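Local coordinates for G-protein alpha subunit Galpha7 (Naegleria fowleri, PDB 6NE6), which probably binds and hydrolyses GTP as the alpha subunit of a heterotrimeric G protein, relaying signals from membrane receptors, at residues I61-S66 against L116-R121. Sequence-based numbering, arbitrary orientation. Where two conformers were deposited one is given.
Sequences IQATKS and LQAMAR. With EDO (1,2-ethanediol), chain J.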
loop_
_atom_site.group_PDB
_atom_site.type_symbol
_atom_site.label_atom_id
_atom_site.label_comp_id
_atom_site.label_asym_id
_atom_site.label_seq_id
_atom_site.Cartn_x
_atom_site.Cartn_y
_atom_site.Cartn_z
ATOM N N ILE A 61 9.566 -1.177 19.405
ATOM C CA ILE A 61 10.118 -1.631 20.679
ATOM C C ILE A 61 10.956 -2.882 20.469
ATOM O O ILE A 61 12.086 -2.985 20.963
ATOM C CB ILE A 61 8.995 -1.876 21.701
ATOM C CG1 ILE A 61 8.336 -0.562 22.095
ATOM C CG2 ILE A 61 9.555 -2.588 22.962
ATOM C CD1 ILE A 61 6.959 -0.743 22.767
ATOM N N GLN A 62 10.421 -3.860 19.738
ATOM C CA GLN A 62 11.185 -5.077 19.463
ATOM C C GLN A 62 12.471 -4.752 18.713
ATOM O O GLN A 62 13.517 -5.370 18.954
ATOM C CB GLN A 62 10.348 -6.073 18.655
ATOM C CG GLN A 62 9.060 -6.505 19.322
ATOM C CD GLN A 62 9.242 -6.777 20.793
ATOM O OE1 GLN A 62 10.086 -7.580 21.198
ATOM N NE2 GLN A 62 8.453 -6.096 21.610
ATOM N N ALA A 63 12.402 -3.780 17.803
ATOM C CA ALA A 63 13.576 -3.385 17.029
ATOM C C ALA A 63 14.678 -2.838 17.931
ATOM O O ALA A 63 15.863 -3.094 17.689
ATOM C CB ALA A 63 13.178 -2.352 15.976
ATOM N N THR A 64 14.321 -2.065 18.969
ATOM C CA THR A 64 15.366 -1.564 19.867
ATOM C C THR A 64 16.056 -2.718 20.577
ATOM O O THR A 64 17.258 -2.649 20.868
ATOM C CB THR A 64 14.825 -0.587 20.926
ATOM O OG1 THR A 64 14.022 -1.291 21.896
ATOM C CG2 THR A 64 14.054 0.576 20.312
ATOM N N LYS A 65 15.313 -3.786 20.854
ATOM C CA LYS A 65 15.919 -4.961 21.468
ATOM C C LYS A 65 16.849 -5.674 20.493
ATOM O O LYS A 65 17.961 -6.065 20.866
ATOM C CB LYS A 65 14.822 -5.891 21.980
ATOM C CG LYS A 65 14.060 -5.290 23.145
ATOM C CD LYS A 65 12.904 -6.176 23.560
ATOM C CE LYS A 65 12.286 -5.681 24.851
ATOM N NZ LYS A 65 11.183 -6.571 25.321
ATOM N N SER A 66 16.430 -5.830 19.233
ATOM C CA SER A 66 17.280 -6.459 18.221
ATOM C C SER A 66 18.543 -5.648 17.976
ATOM O O SER A 66 19.620 -6.208 17.747
ATOM C CB SER A 66 16.514 -6.614 16.904
ATOM O OG SER A 66 15.349 -7.396 17.056
ATOM N N LEU A 116 13.493 6.122 18.037
ATOM C CA LEU A 116 13.752 6.885 16.819
ATOM C C LEU A 116 14.954 6.333 16.053
ATOM O O LEU A 116 14.998 6.424 14.820
ATOM C CB LEU A 116 13.934 8.374 17.158
ATOM C CG LEU A 116 12.633 9.078 17.589
ATOM C CD1 LEU A 116 12.841 10.539 18.008
ATOM C CD2 LEU A 116 11.558 8.977 16.497
ATOM N N GLN A 117 15.927 5.755 16.755
ATOM C CA GLN A 117 17.034 5.087 16.067
ATOM C C GLN A 117 16.530 3.868 15.307
ATOM O O GLN A 117 16.969 3.590 14.180
ATOM C CB GLN A 117 18.110 4.682 17.081
ATOM C CG GLN A 117 18.982 5.842 17.617
ATOM C CD GLN A 117 19.993 6.355 16.594
ATOM O OE1 GLN A 117 20.351 5.649 15.639
ATOM N NE2 GLN A 117 20.451 7.585 16.782
ATOM N N ALA A 118 15.620 3.116 15.919
ATOM C CA ALA A 118 15.013 1.990 15.218
ATOM C C ALA A 118 14.220 2.477 14.017
ATOM O O ALA A 118 14.268 1.871 12.938
ATOM C CB ALA A 118 14.120 1.197 16.177
ATOM N N MET A 119 13.486 3.583 14.184
ATOM C CA MET A 119 12.697 4.129 13.082
ATOM C C MET A 119 13.579 4.585 11.924
ATOM O O MET A 119 13.175 4.475 10.755
ATOM C CB MET A 119 11.824 5.287 13.581
ATOM C CG MET A 119 10.810 5.771 12.564
ATOM S SD MET A 119 9.632 4.446 12.194
ATOM C CE MET A 119 8.487 5.274 11.138
ATOM N N ALA A 120 14.785 5.094 12.215
ATOM C CA ALA A 120 15.700 5.465 11.141
ATOM C C ALA A 120 16.119 4.254 10.316
ATOM O O ALA A 120 16.516 4.398 9.151
ATOM C CB ALA A 120 16.937 6.161 11.721
ATOM N N ARG A 121 16.036 3.066 10.894
ATOM C CA ARG A 121 16.336 1.823 10.199
ATOM C C ARG A 121 15.062 1.051 9.856
ATOM O O ARG A 121 15.073 -0.177 9.782
ATOM C CB ARG A 121 17.283 0.981 11.048
ATOM C CG ARG A 121 18.664 1.633 11.150
ATOM C CD ARG A 121 19.601 0.880 12.077
ATOM N NE ARG A 121 19.969 -0.414 11.519
ATOM C CZ ARG A 121 20.955 -1.175 11.985
ATOM N NH1 ARG A 121 21.683 -0.766 13.026
ATOM N NH2 ARG A 121 21.210 -2.344 11.410
HETATM C C1 EDO J . 10.395 -3.347 26.604
HETATM O O1 EDO J . 10.224 -4.643 27.193
HETATM C C2 EDO J . 11.548 -2.628 27.293
HETATM O O2 EDO J . 12.615 -3.550 27.543
#
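Ala63 and Ala118 meet without any flat side chain between them; the flat group bearing on the contact is the Ile61 peptide carbonyl, one helical turn before Thr64. Thr64 OG1 lies in the plane of that carbonyl and donates to a lone pair of Ile61 O at 2.7 Å, with a C=O...OG1 angle of 137°. The same oxygen takes a weak bond from Lys65 N. With chi1 at 71°, OG1 of Thr64 is flanked by that residue's own N and C, which sets the methyl CG2 anti to Thr64 C, 4.2 Å from Ala118 CB. The hydroxyl is thus satisfied within its own helix while the methyl serves the interface. The methyls of Ala63 and Ala118 both point into the interface and meet obliquely, CB to CB at 3.7 Å, and such short side chains let the helix backbones approach to 5.9 Å between the CA atoms of Ala63 and Ala118. Leu60 and Phe125 extend this apolar contact. Elsewhere on helix 39-66, the extended Lys65 chain brings NZ to a salt bridge with Glu84 and a 2.9 Å hydrogen bond to O1 of an ethanediol, probably from the crystallisation liquor. Close alanine-to-alanine helix packing here joins the end of the long helix 39-66 to the short helix 113-120, consistent with the all-helical domain that G-protein alpha subunits carry beside their Ras-like GTPase domain.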